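Local atomic coordinates of aldehyde dehydrogenase (Anabaena variabilis, PDB entry 4H7N), a protein that probably oxidises aldehydes to carboxylic acids with NAD+ as the electron acceptor. Residues 312-317 with 342-347. Residues are numbered along the deposited sequence; the frame is centred on the assembly and turned at random.
Sequences KQAGII and GGWWCR
Ala314 on the helix 311-326 sits under the indole of Trp344, which belongs to the second strand of a two-stranded antiparallel beta hairpin (338-340 with 343-345) in this aldehyde dehydrogenase fold. The tight part of the contact is this pair. Ala314 CB lies 3.7 Å from Trp344 CG, over the face of the five-membered ring and 4.1 Å from its centroid, a CH-pi contact that lies 27° off the ring normal. A methyl group suits the place: it is small enough to let Ala314 CA and Trp344 CA approach to 6.6 Å, yet still meets the ring. With CG anti to the carbonyl carbon and beside the backbone N (chi1 -73°), the five-membered ring of Trp344 reaches that methyl. Its NE1 is hydrogen-bonded to OE2 of Glu311, in the first turn of the same helix, so a carboxylate accepts the indole N-H and one helix holds the tryptophan by both ring face and ring nitrogen.

One turn further on the fit is looser. Ile317 and Cys346 are both buried and apolar, but they barely meet, and Ile317 also rests on Val337. Trp345, alternating with its neighbour, turns to the other side of the strand and packs on Pro307. The close pair thus lies where Trp344 is partly exposed to solvent, whereas in the buried, looser pair Ile317 CG2 stands 4.4 Å from Cys346 SG.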
ATOM      1  N   LYS A 312      -2.898  13.224 -29.701  1.00 32.16           N
ATOM      2  CA  LYS A 312      -2.250  11.915 -29.722  1.00 34.32           C
ATOM      3  C   LYS A 312      -3.323  10.814 -29.561  1.00 31.87           C
ATOM      4  O   LYS A 312      -3.275   9.772 -30.204  1.00 30.50           O
ATOM      5  CB  LYS A 312      -1.178  11.895 -28.655  1.00 39.57           C
ATOM      6  CG  LYS A 312      -0.570  10.558 -28.330  1.00 47.02           C
ATOM      7  CD  LYS A 312      -0.085  10.594 -26.877  1.00 54.69           C
ATOM      8  CE  LYS A 312      -0.033   9.230 -26.189  1.00 58.08           C
ATOM      9  NZ  LYS A 312       1.357   8.716 -26.306  1.00 61.60           N
ATOM     10  N   GLN A 313      -4.358  11.062 -28.770  1.00 30.72           N
ATOM     11  CA  GLN A 313      -5.393  10.052 -28.631  1.00 29.11           C
ATOM     12  C   GLN A 313      -6.203   9.876 -29.928  1.00 28.87           C
ATOM     13  O   GLN A 313      -6.596   8.762 -30.291  1.00 28.61           O
ATOM     14  CB  GLN A 313      -6.326  10.353 -27.474  1.00 27.87           C
ATOM     15  CG  GLN A 313      -7.054   9.106 -27.058  1.00 28.20           C
ATOM     16  CD  GLN A 313      -6.083   8.158 -26.361  1.00 31.00           C
ATOM     17  OE1 GLN A 313      -5.218   8.614 -25.616  1.00 32.60           O
ATOM     18  NE2 GLN A 313      -6.180   6.854 -26.645  1.00 30.14           N
ATOM     19  N   ALA A 314      -6.423  10.963 -30.647  1.00 29.29           N
ATOM     20  CA  ALA A 314      -7.033  10.874 -31.960  1.00 28.68           C
ATOM     21  C   ALA A 314      -6.237   9.958 -32.882  1.00 30.91           C
ATOM     22  O   ALA A 314      -6.834   9.153 -33.596  1.00 31.10           O
ATOM     23  CB  ALA A 314      -7.187  12.251 -32.573  1.00 30.08           C
ATOM     24  N   GLY A 315      -4.900  10.079 -32.848  1.00 30.31           N
ATOM     25  CA  GLY A 315      -4.042   9.210 -33.622  1.00 32.70           C
ATOM     26  C   GLY A 315      -4.192   7.753 -33.212  1.00 31.85           C
ATOM     27  O   GLY A 315      -4.246   6.889 -34.058  1.00 31.55           O
ATOM     28  N   ILE A 316      -4.247   7.478 -31.907  1.00 31.19           N
ATOM     29  CA  ILE A 316      -4.397   6.110 -31.434  1.00 30.16           C
ATOM     30  C   ILE A 316      -5.732   5.497 -31.866  1.00 30.08           C
ATOM     31  O   ILE A 316      -5.787   4.343 -32.329  1.00 28.15           O
ATOM     32  CB  ILE A 316      -4.307   6.062 -29.897  1.00 31.54           C
ATOM     33  CG1 ILE A 316      -2.839   6.315 -29.451  1.00 34.98           C
ATOM     34  CG2 ILE A 316      -4.833   4.736 -29.385  1.00 33.02           C
ATOM     35  CD1 ILE A 316      -2.666   6.560 -27.946  1.00 34.54           C
ATOM     36  N   ILE A 317      -6.818   6.249 -31.676  1.00 28.42           N
ATOM     37  CA  ILE A 317      -8.157   5.752 -32.050  1.00 29.77           C
ATOM     38  C   ILE A 317      -8.179   5.452 -33.560  1.00 29.39           C
ATOM     39  O   ILE A 317      -8.655   4.402 -34.001  1.00 28.35           O
ATOM     40  CB  ILE A 317      -9.249   6.761 -31.700  1.00 28.93           C
ATOM     41  CG1 ILE A 317      -9.316   6.978 -30.202  1.00 30.14           C
ATOM     42  CG2 ILE A 317     -10.622   6.304 -32.230  1.00 31.15           C
ATOM     43  CD1 ILE A 317     -10.102   8.195 -29.773  1.00 28.77           C
ATOM     44  N   GLY A 342     -11.374  22.425 -37.062  1.00 39.01           N
ATOM     45  CA  GLY A 342     -10.032  22.390 -36.509  1.00 39.41           C
ATOM     46  C   GLY A 342      -9.844  21.381 -35.389  1.00 37.18           C
ATOM     47  O   GLY A 342      -8.715  21.137 -34.953  1.00 39.92           O
ATOM     48  N   GLY A 343     -10.934  20.816 -34.888  1.00 34.83           N
ATOM     49  CA  GLY A 343     -10.885  19.776 -33.852  1.00 33.84           C
ATOM     50  C   GLY A 343     -10.948  18.363 -34.411  1.00 32.59           C
ATOM     51  O   GLY A 343     -11.317  18.176 -35.554  1.00 33.18           O
ATOM     52  N   TRP A 344     -10.595  17.372 -33.599  1.00 31.39           N
ATOM     53  CA  TRP A 344     -10.714  15.969 -33.993  1.00 31.35           C
ATOM     54  C   TRP A 344     -11.952  15.370 -33.324  1.00 29.82           C
ATOM     55  O   TRP A 344     -12.210  15.598 -32.138  1.00 29.11           O
ATOM     56  CB  TRP A 344      -9.495  15.146 -33.541  1.00 31.23           C
ATOM     57  CG  TRP A 344      -8.232  15.395 -34.312  1.00 34.46           C
ATOM     58  CD1 TRP A 344      -7.081  15.954 -33.836  1.00 34.99           C
ATOM     59  CD2 TRP A 344      -7.986  15.077 -35.689  1.00 36.97           C
ATOM     60  NE1 TRP A 344      -6.145  16.020 -34.830  1.00 37.18           N
ATOM     61  CE2 TRP A 344      -6.668  15.490 -35.980  1.00 36.99           C
ATOM     62  CE3 TRP A 344      -8.759  14.489 -36.708  1.00 37.70           C
ATOM     63  CZ2 TRP A 344      -6.087  15.330 -37.247  1.00 38.93           C
ATOM     64  CZ3 TRP A 344      -8.205  14.337 -37.962  1.00 40.48           C
ATOM     65  CH2 TRP A 344      -6.865  14.758 -38.226  1.00 41.36           C
ATOM     66  N   TRP A 345     -12.643  14.538 -34.083  1.00 29.69           N
ATOM     67  CA  TRP A 345     -13.904  13.942 -33.702  1.00 31.10           C
ATOM     68  C   TRP A 345     -14.011  12.494 -34.174  1.00 31.58           C
ATOM     69  O   TRP A 345     -13.394  12.092 -35.171  1.00 32.53           O
ATOM     70  CB  TRP A 345     -15.064  14.727 -34.315  1.00 30.87           C
ATOM     71  CG  TRP A 345     -15.016  16.177 -34.050  1.00 31.59           C
ATOM     72  CD1 TRP A 345     -14.276  17.106 -34.715  1.00 33.39           C
ATOM     73  CD2 TRP A 345     -15.761  16.887 -33.064  1.00 32.43           C
ATOM     74  NE1 TRP A 345     -14.494  18.358 -34.191  1.00 32.64           N
ATOM     75  CE2 TRP A 345     -15.409  18.254 -33.182  1.00 32.26           C
ATOM     76  CE3 TRP A 345     -16.702  16.509 -32.102  1.00 31.19           C
ATOM     77  CZ2 TRP A 345     -15.947  19.229 -32.377  1.00 31.98           C
ATOM     78  CZ3 TRP A 345     -17.256  17.493 -31.311  1.00 31.91           C
ATOM     79  CH2 TRP A 345     -16.866  18.841 -31.451  1.00 32.02           C
ATOM     80  N   CYS A 346     -14.774  11.713 -33.419  1.00 32.90           N
ATOM     81  CA  CYS A 346     -15.168  10.357 -33.814  1.00 31.31           C
ATOM     82  C   CYS A 346     -16.565  10.113 -33.282  1.00 30.60           C
ATOM     83  O   CYS A 346     -16.855  10.351 -32.094  1.00 29.91           O
ATOM     84  CB  CYS A 346     -14.232   9.299 -33.228  1.00 31.22           C
ATOM     85  SG  CYS A 346     -14.511   7.629 -33.939  1.00 34.76           S
ATOM     86  N   ARG A 347     -17.406   9.583 -34.138  1.00 30.26           N
ATOM     87  CA  ARG A 347     -18.744   9.224 -33.716  1.00 33.70           C
ATOM     88  C   ARG A 347     -18.756   7.842 -33.080  1.00 32.03           C
ATOM     89  O   ARG A 347     -17.872   7.021 -33.325  1.00 32.55           O
ATOM     90  CB  ARG A 347     -19.725   9.225 -34.890  1.00 36.09           C
ATOM     91  CG  ARG A 347     -20.020  10.588 -35.461  1.00 41.59           C
ATOM     92  CD  ARG A 347     -20.955  10.481 -36.659  1.00 46.95           C
ATOM     93  NE  ARG A 347     -21.603  11.774 -36.846  1.00 54.06           N
ATOM     94  CZ  ARG A 347     -21.113  12.783 -37.555  1.00 54.45           C
ATOM     95  NH1 ARG A 347     -19.956  12.670 -38.212  1.00 57.39           N
ATOM     96  NH2 ARG A 347     -21.798  13.919 -37.613  1.00 58.38           N
TER